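Local atomic coordinates of RRNA methyltransferase (Streptomyces viridochromogenes, PDB entry 1O9H), a protein that methylates N1 of guanine-2535 in 23S ribosomal RNA, using S-adenosyl-L-methionine as methyl donor, and so confers resistance to the orthosomycin antibiotic avilamycin. Residues 14-19 with 132-137; 34-39 with 67-72; 52-57 with 76-81. All coordinates share one frame; numbering follows the deposited sequence.

Contact 1: 14-19 with 132-137; sequences SDLACG and RRLRER
A side-on, two-pronged salt bridge ties the N-terminal loop, through Asp15, to Arg133 on helix 122-140. Each carboxylate oxygen of Asp15 takes one N-H of the guanidinium: Arg133 NH2 lies 2.9 Å from Asp15 OD1, and Arg133 NE lies 3.1 Å from Asp15 OD2. Both bonds are nearly straight, with angles at hydrogen of 166° and 169°. Both oxygens lie close to the guanidinium plane, at its edge, and are approached on their syn sides. The two flat groups are nevertheless twisted 37° apart, so the fork is not coplanar. The bend at chi3 in the Arg133 chain turns its NE edge to the acid, and the paired bonds would restrict rotation of both groups. Arg137 NH2, 4.2 Å from Asp15 OD2, is too distant for a salt bridge, but its positive charge probably adds to the field that favours an ionised aspartate. Beside the salt bridge the contact becomes apolar. Leu134 CD2 meets Leu16 CD2 at 3.7 Å and Asp15 CB at 4.1 Å, while Leu134 CD1 approaches the carbonyl oxygen of Asp15. Leu16 also rests on helix 64-72, and its carbonyl oxygen is hydrogen-bonded to the Tyr64 hydroxyl. Leu134 touches Val21 farther along the loop, and helix 102-119 neighbours helix 122-140. The loop thus lies between helix 122-140 and helix 64-72.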
ATOM      1  N   SER A  14       9.216 -13.843   4.732  1.00 65.35           N
ATOM      2  CA  SER A  14       9.843 -14.512   3.601  1.00 62.83           C
ATOM      3  C   SER A  14       8.787 -14.969   2.597  1.00 59.63           C
ATOM      4  O   SER A  14       9.059 -15.071   1.410  1.00 59.29           O
ATOM      5  CB  SER A  14      10.695 -15.698   4.079  1.00 62.92           C
ATOM      6  OG  SER A  14       9.911 -16.649   4.787  1.00 63.61           O
ATOM      7  N   ASP A  15       7.582 -15.231   3.092  1.00 56.13           N
ATOM      8  CA  ASP A  15       6.449 -15.610   2.252  1.00 53.55           C
ATOM      9  C   ASP A  15       5.943 -14.430   1.441  1.00 50.83           C
ATOM     10  O   ASP A  15       5.354 -14.602   0.377  1.00 50.52           O
ATOM     11  CB  ASP A  15       5.300 -16.127   3.117  1.00 53.68           C
ATOM     12  CG  ASP A  15       5.672 -17.354   3.910  1.00 53.78           C
ATOM     13  OD1 ASP A  15       6.608 -18.064   3.494  1.00 53.07           O
ATOM     14  OD2 ASP A  15       5.079 -17.681   4.961  1.00 54.57           O
ATOM     15  N   LEU A  16       6.155 -13.237   1.977  1.00 47.60           N
ATOM     16  CA  LEU A  16       5.728 -12.007   1.349  1.00 45.47           C
ATOM     17  C   LEU A  16       6.811 -11.388   0.499  1.00 43.49           C
ATOM     18  O   LEU A  16       6.619 -10.304  -0.031  1.00 42.92           O
ATOM     19  CB  LEU A  16       5.302 -10.992   2.411  1.00 45.40           C
ATOM     20  CG  LEU A  16       4.183 -11.415   3.364  1.00 44.91           C
ATOM     21  CD1 LEU A  16       4.007 -10.386   4.465  1.00 45.46           C
ATOM     22  CD2 LEU A  16       2.899 -11.595   2.617  1.00 45.47           C
ATOM     23  N   ALA A  17       7.946 -12.063   0.368  1.00 41.45           N
ATOM     24  CA  ALA A  17       9.042 -11.526  -0.431  1.00 40.56           C
ATOM     25  C   ALA A  17       8.614 -11.423  -1.883  1.00 39.47           C
ATOM     26  O   ALA A  17       7.872 -12.265  -2.390  1.00 38.87           O
ATOM     27  CB  ALA A  17      10.299 -12.389  -0.314  1.00 40.29           C
ATOM     28  N   CYS A  18       9.086 -10.383  -2.545  1.00 38.51           N
ATOM     29  CA  CYS A  18       8.778 -10.193  -3.952  1.00 38.27           C
ATOM     30  C   CYS A  18       9.285 -11.370  -4.771  1.00 36.90           C
ATOM     31  O   CYS A  18      10.393 -11.871  -4.540  1.00 38.10           O
ATOM     32  CB  CYS A  18       9.381  -8.900  -4.484  1.00 38.02           C
ATOM     33  SG  CYS A  18       8.250  -8.114  -5.651  1.00 41.77           S
ATOM     34  N   GLY A  19       8.456 -11.826  -5.700  1.00 34.99           N
ATOM     35  CA  GLY A  19       8.781 -12.926  -6.581  1.00 33.68           C
ATOM     36  C   GLY A  19       8.524 -14.327  -6.047  1.00 32.70           C
ATOM     37  O   GLY A  19       8.698 -15.294  -6.785  1.00 32.40           O
ATOM     38  N   ARG A 132       0.131 -21.506   0.197  1.00 38.67           N
ATOM     39  CA  ARG A 132      -0.782 -22.269   1.039  1.00 39.31           C
ATOM     40  C   ARG A 132      -0.907 -21.677   2.439  1.00 38.84           C
ATOM     41  O   ARG A 132      -2.002 -21.619   2.999  1.00 39.55           O
ATOM     42  CB  ARG A 132      -0.286 -23.714   1.159  1.00 39.94           C
ATOM     43  CG  ARG A 132      -1.162 -24.605   2.051  1.00 43.86           C
ATOM     44  CD  ARG A 132      -0.587 -26.011   2.299  1.00 48.62           C
ATOM     45  NE  ARG A 132       0.734 -25.960   2.928  1.00 52.98           N
ATOM     46  CZ  ARG A 132       0.959 -25.675   4.211  1.00 56.85           C
ATOM     47  NH1 ARG A 132      -0.051 -25.420   5.042  1.00 58.10           N
ATOM     48  NH2 ARG A 132       2.208 -25.653   4.672  1.00 59.10           N
ATOM     49  N   ARG A 133       0.224 -21.267   3.001  1.00 37.84           N
ATOM     50  CA  ARG A 133       0.296 -20.720   4.335  1.00 36.94           C
ATOM     51  C   ARG A 133      -0.429 -19.381   4.392  1.00 36.42           C
ATOM     52  O   ARG A 133      -1.144 -19.091   5.346  1.00 35.69           O
ATOM     53  CB  ARG A 133       1.763 -20.491   4.727  1.00 37.08           C
ATOM     54  CG  ARG A 133       2.453 -21.652   5.445  1.00 38.27           C
ATOM     55  CD  ARG A 133       3.678 -21.210   6.294  1.00 38.56           C
ATOM     56  NE  ARG A 133       4.781 -20.718   5.458  1.00 39.04           N
ATOM     57  CZ  ARG A 133       5.596 -21.497   4.756  1.00 39.71           C
ATOM     58  NH1 ARG A 133       5.466 -22.810   4.793  1.00 41.80           N
ATOM     59  NH2 ARG A 133       6.549 -20.967   4.006  1.00 40.04           N
ATOM     60  N   LEU A 134      -0.203 -18.550   3.377  1.00 35.87           N
ATOM     61  CA  LEU A 134      -0.838 -17.241   3.296  1.00 35.27           C
ATOM     62  C   LEU A 134      -2.357 -17.351   3.137  1.00 35.96           C
ATOM     63  O   LEU A 134      -3.083 -16.522   3.668  1.00 35.23           O
ATOM     64  CB  LEU A 134      -0.281 -16.437   2.130  1.00 34.69           C
ATOM     65  CG  LEU A 134       1.165 -15.968   2.189  1.00 31.76           C
ATOM     66  CD1 LEU A 134       1.563 -15.473   0.826  1.00 28.51           C
ATOM     67  CD2 LEU A 134       1.377 -14.883   3.255  1.00 30.77           C
ATOM     68  N   ARG A 135      -2.802 -18.375   2.412  1.00 37.02           N
ATOM     69  CA  ARG A 135      -4.212 -18.606   2.122  1.00 38.59           C
ATOM     70  C   ARG A 135      -4.948 -19.102   3.361  1.00 39.71           C
ATOM     71  O   ARG A 135      -6.117 -18.770   3.569  1.00 40.18           O
ATOM     72  CB  ARG A 135      -4.357 -19.635   0.988  1.00 39.00           C
ATOM     73  CG  ARG A 135      -5.556 -20.558   1.127  1.00 40.59           C
ATOM     74  CD  ARG A 135      -6.123 -21.100  -0.162  1.00 42.06           C
ATOM     75  NE  ARG A 135      -5.319 -22.152  -0.768  1.00 44.21           N
ATOM     76  CZ  ARG A 135      -5.140 -23.359  -0.251  1.00 46.30           C
ATOM     77  NH1 ARG A 135      -5.669 -23.698   0.920  1.00 47.45           N
ATOM     78  NH2 ARG A 135      -4.389 -24.236  -0.897  1.00 47.30           N
ATOM     79  N   GLU A 136      -4.259 -19.903   4.168  1.00 40.49           N
ATOM     80  CA  GLU A 136      -4.787 -20.383   5.432  1.00 41.12           C
ATOM     81  C   GLU A 136      -4.879 -19.266   6.452  1.00 40.92           C
ATOM     82  O   GLU A 136      -5.849 -19.189   7.190  1.00 41.03           O
ATOM     83  CB  GLU A 136      -3.915 -21.520   5.968  1.00 41.85           C
ATOM     84  CG  GLU A 136      -3.997 -22.779   5.109  1.00 43.98           C
ATOM     85  CD  GLU A 136      -3.020 -23.877   5.535  1.00 48.21           C
ATOM     86  OE1 GLU A 136      -1.909 -23.546   6.047  1.00 47.84           O
ATOM     87  OE2 GLU A 136      -3.369 -25.082   5.345  1.00 50.60           O
ATOM     88  N   ARG A 137      -3.876 -18.401   6.500  1.00 41.07           N
ATOM     89  CA  ARG A 137      -3.946 -17.205   7.335  1.00 41.27           C
ATOM     90  C   ARG A 137      -5.056 -16.260   6.841  1.00 40.12           C
ATOM     91  O   ARG A 137      -5.813 -15.732   7.645  1.00 39.76           O
ATOM     92  CB  ARG A 137      -2.611 -16.473   7.371  1.00 41.94           C
ATOM     93  CG  ARG A 137      -2.494 -15.464   8.537  1.00 46.85           C
ATOM     94  CD  ARG A 137      -1.272 -14.490   8.497  1.00 53.67           C
ATOM     95  NE  ARG A 137      -0.184 -14.921   7.598  1.00 59.37           N
ATOM     96  CZ  ARG A 137       0.635 -15.962   7.819  1.00 63.45           C
ATOM     97  NH1 ARG A 137       0.512 -16.702   8.925  1.00 64.44           N
ATOM     98  NH2 ARG A 137       1.590 -16.265   6.927  1.00 65.05           N
TER

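Contact 2: 34-39 with 67-72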
ATOM      1  N   ARG A  34       8.642  -4.668   6.684  1.00 43.03           N
ATOM      2  CA  ARG A  34       8.688  -4.141   8.038  1.00 43.39           C
ATOM      3  C   ARG A  34       8.336  -2.680   8.104  1.00 42.14           C
ATOM      4  O   ARG A  34       7.693  -2.239   9.045  1.00 42.51           O
ATOM      5  CB  ARG A  34      10.071  -4.359   8.657  1.00 44.33           C
ATOM      6  CG  ARG A  34      10.010  -4.552  10.155  1.00 48.02           C
ATOM      7  CD  ARG A  34      11.346  -4.875  10.783  1.00 52.97           C
ATOM      8  NE  ARG A  34      11.395  -4.479  12.192  1.00 56.85           N
ATOM      9  CZ  ARG A  34      12.468  -4.642  12.969  1.00 59.81           C
ATOM     10  NH1 ARG A  34      13.590  -5.166  12.473  1.00 60.64           N
ATOM     11  NH2 ARG A  34      12.432  -4.257  14.241  1.00 60.65           N
ATOM     12  N   LEU A  35       8.775  -1.918   7.118  1.00 41.01           N
ATOM     13  CA  LEU A  35       8.439  -0.496   7.066  1.00 40.04           C
ATOM     14  C   LEU A  35       6.944  -0.278   6.768  1.00 38.87           C
ATOM     15  O   LEU A  35       6.347   0.680   7.233  1.00 39.04           O
ATOM     16  CB  LEU A  35       9.317   0.203   6.029  1.00 40.05           C
ATOM     17  CG  LEU A  35       9.211   1.716   5.835  1.00 40.37           C
ATOM     18  CD1 LEU A  35       9.358   2.466   7.126  1.00 41.00           C
ATOM     19  CD2 LEU A  35      10.271   2.174   4.864  1.00 41.60           C
ATOM     20  N   ALA A  36       6.339  -1.178   6.006  1.00 37.53           N
ATOM     21  CA  ALA A  36       4.938  -1.026   5.599  1.00 36.57           C
ATOM     22  C   ALA A  36       4.002  -1.243   6.785  1.00 35.89           C
ATOM     23  O   ALA A  36       3.114  -0.437   7.054  1.00 34.42           O
ATOM     24  CB  ALA A  36       4.607  -2.009   4.497  1.00 36.23           C
ATOM     25  N   THR A  37       4.221  -2.341   7.494  1.00 35.64           N
ATOM     26  CA  THR A  37       3.429  -2.638   8.666  1.00 36.41           C
ATOM     27  C   THR A  37       3.625  -1.623   9.808  1.00 36.78           C
ATOM     28  O   THR A  37       2.829  -1.591  10.740  1.00 37.99           O
ATOM     29  CB  THR A  37       3.665  -4.092   9.148  1.00 36.35           C
ATOM     30  OG1 THR A  37       2.948  -4.318  10.367  1.00 36.52           O
ATOM     31  CG2 THR A  37       5.110  -4.355   9.539  1.00 37.58           C
ATOM     32  N   GLU A  38       4.679  -0.813   9.727  1.00 36.81           N
ATOM     33  CA  GLU A  38       5.011   0.180  10.734  1.00 36.33           C
ATOM     34  C   GLU A  38       4.226   1.439  10.434  1.00 36.16           C
ATOM     35  O   GLU A  38       3.564   2.001  11.311  1.00 36.55           O
ATOM     36  CB  GLU A  38       6.517   0.449  10.689  1.00 36.92           C
ATOM     37  CG  GLU A  38       7.068   1.571  11.565  1.00 37.18           C
ATOM     38  CD  GLU A  38       6.997   1.281  13.059  1.00 38.41           C
ATOM     39  OE1 GLU A  38       7.216   0.123  13.508  1.00 36.53           O
ATOM     40  OE2 GLU A  38       6.706   2.245  13.786  1.00 38.10           O
ATOM     41  N   ILE A  39       4.262   1.870   9.184  1.00 35.26           N
ATOM     42  CA  ILE A  39       3.522   3.051   8.806  1.00 35.21           C
ATOM     43  C   ILE A  39       2.018   2.836   9.022  1.00 35.29           C
ATOM     44  O   ILE A  39       1.299   3.772   9.329  1.00 34.70           O
ATOM     45  CB  ILE A  39       3.815   3.456   7.345  1.00 34.84           C
ATOM     46  CG1 ILE A  39       5.305   3.767   7.155  1.00 35.93           C
ATOM     47  CG2 ILE A  39       3.026   4.676   6.970  1.00 33.71           C
ATOM     48  CD1 ILE A  39       5.764   3.643   5.691  1.00 36.58           C
ATOM     49  N   THR A  67      -0.988  -5.063  -1.411  1.00 23.59           N
ATOM     50  CA  THR A  67      -1.352  -6.480  -1.281  1.00 23.94           C
ATOM     51  C   THR A  67      -0.725  -7.012  -0.001  1.00 24.42           C
ATOM     52  O   THR A  67      -1.376  -7.711   0.784  1.00 25.26           O
ATOM     53  CB  THR A  67      -0.889  -7.297  -2.497  1.00 23.98           C
ATOM     54  OG1 THR A  67      -1.554  -6.852  -3.697  1.00 26.13           O
ATOM     55  CG2 THR A  67      -1.295  -8.736  -2.395  1.00 23.08           C
ATOM     56  N   VAL A  68       0.532  -6.640   0.216  1.00 24.71           N
ATOM     57  CA  VAL A  68       1.274  -7.012   1.404  1.00 25.13           C
ATOM     58  C   VAL A  68       0.491  -6.631   2.650  1.00 24.31           C
ATOM     59  O   VAL A  68       0.372  -7.417   3.565  1.00 23.58           O
ATOM     60  CB  VAL A  68       2.715  -6.367   1.398  1.00 26.38           C
ATOM     61  CG1 VAL A  68       3.038  -5.611   2.686  1.00 27.06           C
ATOM     62  CG2 VAL A  68       3.757  -7.412   1.137  1.00 27.61           C
ATOM     63  N   LEU A  69      -0.085  -5.440   2.663  1.00 23.67           N
ATOM     64  CA  LEU A  69      -0.842  -5.012   3.824  1.00 23.54           C
ATOM     65  C   LEU A  69      -2.132  -5.763   3.971  1.00 23.41           C
ATOM     66  O   LEU A  69      -2.542  -6.086   5.083  1.00 23.48           O
ATOM     67  CB  LEU A  69      -1.132  -3.519   3.757  1.00 23.48           C
ATOM     68  CG  LEU A  69       0.131  -2.687   3.974  1.00 24.14           C
ATOM     69  CD1 LEU A  69      -0.231  -1.212   3.814  1.00 23.80           C
ATOM     70  CD2 LEU A  69       0.791  -2.959   5.328  1.00 22.93           C
ATOM     71  N   GLY A  70      -2.776  -6.035   2.844  1.00 23.75           N
ATOM     72  CA  GLY A  70      -4.017  -6.773   2.820  1.00 23.98           C
ATOM     73  C   GLY A  70      -3.890  -8.157   3.421  1.00 24.47           C
ATOM     74  O   GLY A  70      -4.776  -8.594   4.119  1.00 24.82           O
ATOM     75  N   LEU A  71      -2.800  -8.851   3.124  1.00 25.42           N
ATOM     76  CA  LEU A  71      -2.590 -10.213   3.636  1.00 26.00           C
ATOM     77  C   LEU A  71      -2.144 -10.197   5.088  1.00 27.06           C
ATOM     78  O   LEU A  71      -2.538 -11.049   5.854  1.00 28.30           O
ATOM     79  CB  LEU A  71      -1.547 -10.959   2.805  1.00 25.67           C
ATOM     80  CG  LEU A  71      -1.975 -11.243   1.366  1.00 23.81           C
ATOM     81  CD1 LEU A  71      -0.778 -11.634   0.511  1.00 24.78           C
ATOM     82  CD2 LEU A  71      -3.024 -12.318   1.295  1.00 22.79           C
ATOM     83  N   LEU A  72      -1.361  -9.196   5.472  1.00 28.20           N
ATOM     84  CA  LEU A  72      -0.716  -9.165   6.783  1.00 28.61           C
ATOM     85  C   LEU A  72      -1.666  -8.679   7.835  1.00 29.16           C
ATOM     86  O   LEU A  72      -1.676  -9.192   8.936  1.00 29.21           O
ATOM     87  CB  LEU A  72       0.503  -8.231   6.756  1.00 28.69           C
ATOM     88  CG  LEU A  72       1.612  -8.466   7.783  1.00 28.59           C
ATOM     89  CD1 LEU A  72       2.181  -9.868   7.665  1.00 27.38           C
ATOM     90  CD2 LEU A  72       2.716  -7.446   7.588  1.00 29.65           C
TER
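Ala36, Leu69 and Thr37 bury the most surface where helix 33-44 meets helix 64-72, and Leu69 CD2 is the methyl that reaches Ala36 and the backbone N of Thr37. It approaches Ala36 CB at 4.0 Å and the carbonyl oxygen of Ala36 at 3.8 Å. Leu69 therefore packs against the peptide between Ala36 and Thr37 as well as against a side chain. Its CG lies beside its own backbone N and anti to the carbonyl carbon (chi1 -71°), a setting from which CD2 extends to the other helix. Val68 CG1 completes the apolar patch round Ala36, 4.3 Å from Ala36 CB. One turn on from Val68, Leu72 CD2 comes to 3.8 Å from Thr37 CB, with the two side chains crossing at about a right angle. The hydroxyl of Thr37 has its polar partner beyond this pair, in a hydrogen bond with His73 NE2 just after 67-72. The short helical segments cross at -69°, with their axes approaching to 10.1 Å, so contact is confined to a small patch of 154 Å² rather than a long groove. Phe31 touches Ala36 as well. Across the interface the chemistry is dispersive, methyl against methyl, methine and peptide; it supplies modest apolar packing without polar pairing between the segments, while the Thr37–His73 bond adds a directional polar link beside it.

Contact 3: 52-57 with 76-81; sequences PVTLWD and SLRQVI
Trp56 has CG anti to its backbone N (chi1 -178°), which lays the indole edge beside Ile81, with Trp56 CD1 3.5 Å from Ile81 CB. Ile81 CG1 is anti to its carbonyl carbon (chi1 -45°), leaving CG2 3.6 Å from Trp56 CD1; the side chains cross obliquely. The carbonyl oxygen of Ile81 lies in the plane of the indole, at its edge. Thr54 points CG2 alongside Gln79 CG at 3.7 Å, on the same sheet face as the Trp56 pair. Leu55 meets Leu77 and Val80 on the other face. Parallel pairing runs through Leu55: its N is bonded to Gln79 O, and its O receives Ile81 N at 2.7 Å. Asp57 N then reaches Ile81 O at 2.9 Å. The register slips by one residue between Val53 and Thr54, a beta bulge at Arg78, whose N is bonded to Val53 O at 3.1 Å. Water 1 lies 2.9 Å from Thr54 OG1 and weakly links it to Arg78 NE beside the bulge. Chemically, main-chain bonds fix the alignment of these neighbouring strands in the Rossmann-like beta-alpha-beta unit, while Leu55 and Val80 pack on the face covered by Leu66 of helix 64-72, and Trp56 and Ile81 on the other.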
ATOM      1  N   PRO A  52     -12.409  -2.283  11.703  1.00 47.05           N
ATOM      2  CA  PRO A  52     -11.998  -2.497  10.308  1.00 46.03           C
ATOM      3  C   PRO A  52     -11.951  -1.207   9.491  1.00 44.22           C
ATOM      4  O   PRO A  52     -12.902  -0.437   9.473  1.00 43.37           O
ATOM      5  CB  PRO A  52     -13.091  -3.419   9.746  1.00 46.46           C
ATOM      6  CG  PRO A  52     -13.736  -4.041  10.925  1.00 47.20           C
ATOM      7  CD  PRO A  52     -13.614  -3.062  12.044  1.00 47.48           C
ATOM      8  N   VAL A  53     -10.840  -1.020   8.799  1.00 42.54           N
ATOM      9  CA  VAL A  53     -10.523   0.209   8.102  1.00 41.61           C
ATOM     10  C   VAL A  53     -10.589  -0.014   6.590  1.00 39.83           C
ATOM     11  O   VAL A  53     -10.241  -1.074   6.096  1.00 38.78           O
ATOM     12  CB  VAL A  53      -9.111   0.653   8.508  1.00 41.99           C
ATOM     13  CG1 VAL A  53      -8.583   1.733   7.607  1.00 43.68           C
ATOM     14  CG2 VAL A  53      -9.106   1.114   9.973  1.00 43.13           C
ATOM     15  N   THR A  54     -11.049   1.004   5.873  1.00 38.25           N
ATOM     16  CA  THR A  54     -10.990   1.031   4.415  1.00 37.16           C
ATOM     17  C   THR A  54      -9.705   1.739   4.025  1.00 35.69           C
ATOM     18  O   THR A  54      -9.496   2.872   4.400  1.00 35.98           O
ATOM     19  CB  THR A  54     -12.207   1.770   3.851  1.00 36.95           C
ATOM     20  OG1 THR A  54     -13.384   1.064   4.219  1.00 35.45           O
ATOM     21  CG2 THR A  54     -12.229   1.760   2.335  1.00 37.39           C
ATOM     22  N   LEU A  55      -8.851   1.049   3.284  1.00 34.40           N
ATOM     23  CA  LEU A  55      -7.506   1.508   2.952  1.00 33.41           C
ATOM     24  C   LEU A  55      -7.400   1.798   1.456  1.00 32.49           C
ATOM     25  O   LEU A  55      -7.859   1.042   0.632  1.00 31.29           O
ATOM     26  CB  LEU A  55      -6.490   0.436   3.389  1.00 33.51           C
ATOM     27  CG  LEU A  55      -5.063   0.483   2.843  1.00 33.90           C
ATOM     28  CD1 LEU A  55      -4.327   1.682   3.406  1.00 34.17           C
ATOM     29  CD2 LEU A  55      -4.323  -0.832   3.148  1.00 33.47           C
ATOM     30  N   TRP A  56      -6.769   2.899   1.109  1.00 32.26           N
ATOM     31  CA  TRP A  56      -6.660   3.309  -0.276  1.00 32.02           C
ATOM     32  C   TRP A  56      -5.235   3.658  -0.611  1.00 31.34           C
ATOM     33  O   TRP A  56      -4.572   4.344   0.151  1.00 31.08           O
ATOM     34  CB  TRP A  56      -7.527   4.527  -0.456  1.00 32.51           C
ATOM     35  CG  TRP A  56      -7.608   5.111  -1.829  1.00 33.85           C
ATOM     36  CD1 TRP A  56      -7.352   4.502  -3.040  1.00 34.44           C
ATOM     37  CD2 TRP A  56      -8.013   6.443  -2.132  1.00 34.78           C
ATOM     38  NE1 TRP A  56      -7.586   5.388  -4.068  1.00 33.88           N
ATOM     39  CE2 TRP A  56      -7.997   6.585  -3.535  1.00 35.05           C
ATOM     40  CE3 TRP A  56      -8.392   7.538  -1.353  1.00 35.73           C
ATOM     41  CZ2 TRP A  56      -8.337   7.777  -4.166  1.00 36.93           C
ATOM     42  CZ3 TRP A  56      -8.732   8.725  -1.982  1.00 37.34           C
ATOM     43  CH2 TRP A  56      -8.699   8.834  -3.376  1.00 37.56           C
ATOM     44  N   ASP A  57      -4.758   3.174  -1.749  1.00 31.21           N
ATOM     45  CA  ASP A  57      -3.474   3.579  -2.282  1.00 30.86           C
ATOM     46  C   ASP A  57      -3.737   4.191  -3.654  1.00 31.58           C
ATOM     47  O   ASP A  57      -4.135   3.486  -4.581  1.00 31.54           O
ATOM     48  CB  ASP A  57      -2.546   2.386  -2.356  1.00 30.64           C
ATOM     49  CG  ASP A  57      -1.140   2.770  -2.740  1.00 30.58           C
ATOM     50  OD1 ASP A  57      -0.949   3.894  -3.275  1.00 31.85           O
ATOM     51  OD2 ASP A  57      -0.181   1.998  -2.575  1.00 28.66           O
ATOM     52  N   SER A  76      -7.712  -6.163  10.376  1.00 36.78           N
ATOM     53  CA  SER A  76      -8.010  -4.732  10.520  1.00 36.81           C
ATOM     54  C   SER A  76      -8.572  -4.106   9.250  1.00 35.75           C
ATOM     55  O   SER A  76      -8.684  -2.898   9.182  1.00 36.13           O
ATOM     56  CB  SER A  76      -6.773  -3.933  10.947  1.00 36.51           C
ATOM     57  OG  SER A  76      -5.903  -4.729  11.747  1.00 39.73           O
ATOM     58  N   LEU A  77      -8.923  -4.911   8.261  1.00 34.86           N
ATOM     59  CA  LEU A  77      -9.305  -4.390   6.964  1.00 34.86           C
ATOM     60  C   LEU A  77     -10.702  -4.842   6.555  1.00 35.21           C
ATOM     61  O   LEU A  77     -10.993  -6.029   6.495  1.00 34.31           O
ATOM     62  CB  LEU A  77      -8.286  -4.809   5.907  1.00 34.41           C
ATOM     63  CG  LEU A  77      -6.843  -4.277   6.041  1.00 33.24           C
ATOM     64  CD1 LEU A  77      -6.064  -4.632   4.836  1.00 31.48           C
ATOM     65  CD2 LEU A  77      -6.779  -2.784   6.222  1.00 32.96           C
ATOM     66  N   ARG A  78     -11.545  -3.860   6.279  1.00 36.25           N
ATOM     67  CA  ARG A  78     -12.864  -4.073   5.708  1.00 37.66           C
ATOM     68  C   ARG A  78     -12.724  -4.202   4.181  1.00 37.08           C
ATOM     69  O   ARG A  78     -13.329  -5.069   3.561  1.00 37.06           O
ATOM     70  CB  ARG A  78     -13.798  -2.901   6.093  1.00 38.36           C
ATOM     71  CG  ARG A  78     -14.879  -2.569   5.073  1.00 43.13           C
ATOM     72  CD  ARG A  78     -15.747  -1.356   5.428  1.00 49.12           C
ATOM     73  NE  ARG A  78     -16.041  -1.342   6.853  1.00 53.91           N
ATOM     74  CZ  ARG A  78     -16.921  -2.136   7.464  1.00 57.98           C
ATOM     75  NH1 ARG A  78     -17.650  -3.019   6.781  1.00 60.39           N
ATOM     76  NH2 ARG A  78     -17.083  -2.040   8.782  1.00 59.29           N
ATOM     77  N   GLN A  79     -11.939  -3.324   3.575  1.00 36.48           N
ATOM     78  CA  GLN A  79     -11.672  -3.437   2.151  1.00 36.28           C
ATOM     79  C   GLN A  79     -10.540  -2.534   1.699  1.00 34.68           C
ATOM     80  O   GLN A  79     -10.193  -1.591   2.397  1.00 34.71           O
ATOM     81  CB  GLN A  79     -12.936  -3.100   1.370  1.00 37.25           C
ATOM     82  CG  GLN A  79     -13.164  -1.614   1.162  1.00 39.96           C
ATOM     83  CD  GLN A  79     -14.204  -1.366   0.111  1.00 43.31           C
ATOM     84  OE1 GLN A  79     -14.043  -1.802  -1.040  1.00 46.50           O
ATOM     85  NE2 GLN A  79     -15.279  -0.672   0.487  1.00 44.93           N
ATOM     86  N   VAL A  80      -9.971  -2.817   0.527  1.00 33.15           N
ATOM     87  CA  VAL A  80      -8.890  -1.992  -0.016  1.00 31.83           C
ATOM     88  C   VAL A  80      -9.171  -1.432  -1.428  1.00 31.65           C
ATOM     89  O   VAL A  80      -9.739  -2.109  -2.281  1.00 30.66           O
ATOM     90  CB  VAL A  80      -7.564  -2.743  -0.025  1.00 31.21           C
ATOM     91  CG1 VAL A  80      -7.293  -3.335   1.337  1.00 31.70           C
ATOM     92  CG2 VAL A  80      -7.532  -3.807  -1.080  1.00 29.63           C
ATOM     93  N   ILE A  81      -8.738  -0.196  -1.645  1.00 31.52           N
ATOM     94  CA  ILE A  81      -8.879   0.492  -2.917  1.00 31.98           C
ATOM     95  C   ILE A  81      -7.496   0.728  -3.522  1.00 31.46           C
ATOM     96  O   ILE A  81      -6.592   1.229  -2.849  1.00 29.98           O
ATOM     97  CB  ILE A  81      -9.588   1.854  -2.770  1.00 32.37           C
ATOM     98  CG1 ILE A  81     -10.834   1.793  -1.864  1.00 33.31           C
ATOM     99  CG2 ILE A  81      -9.983   2.381  -4.161  1.00 32.75           C
ATOM    100  CD1 ILE A  81     -11.957   1.038  -2.430  1.00 33.95           C
TER
HETATM  101  O   HOH W   1     -14.649   1.510   6.767  1.00 45.60           O

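How the contacts relate
Along the chain, contact 1 closes a long loop within which contacts 2 and 3 lie, their segments alternating: helix 33-44, strand 53-57, helix 64-72, strand 77-84. Helix 64-72 connects the three sites. Its Val68, Leu71 and Leu72 receive Leu16 of contact 1, with Leu16 CD1 3.7 Å from Leu72 CD1, while Gly70 CA lies 3.6 Å from Leu77 CD1 of contact 3. The centres of contacts 1 and 2 are about 13 Å apart and those of 2 and 3 about 12 Å. Contacts 1 and 3 stay about 10 Å apart at their nearest atoms. Packing thus passes in layers from the peripheral helix 122-140, through the N-terminal loop and helix 64-72, to the parallel part of the mixed sheet of the Rossmann-like methyltransferase fold.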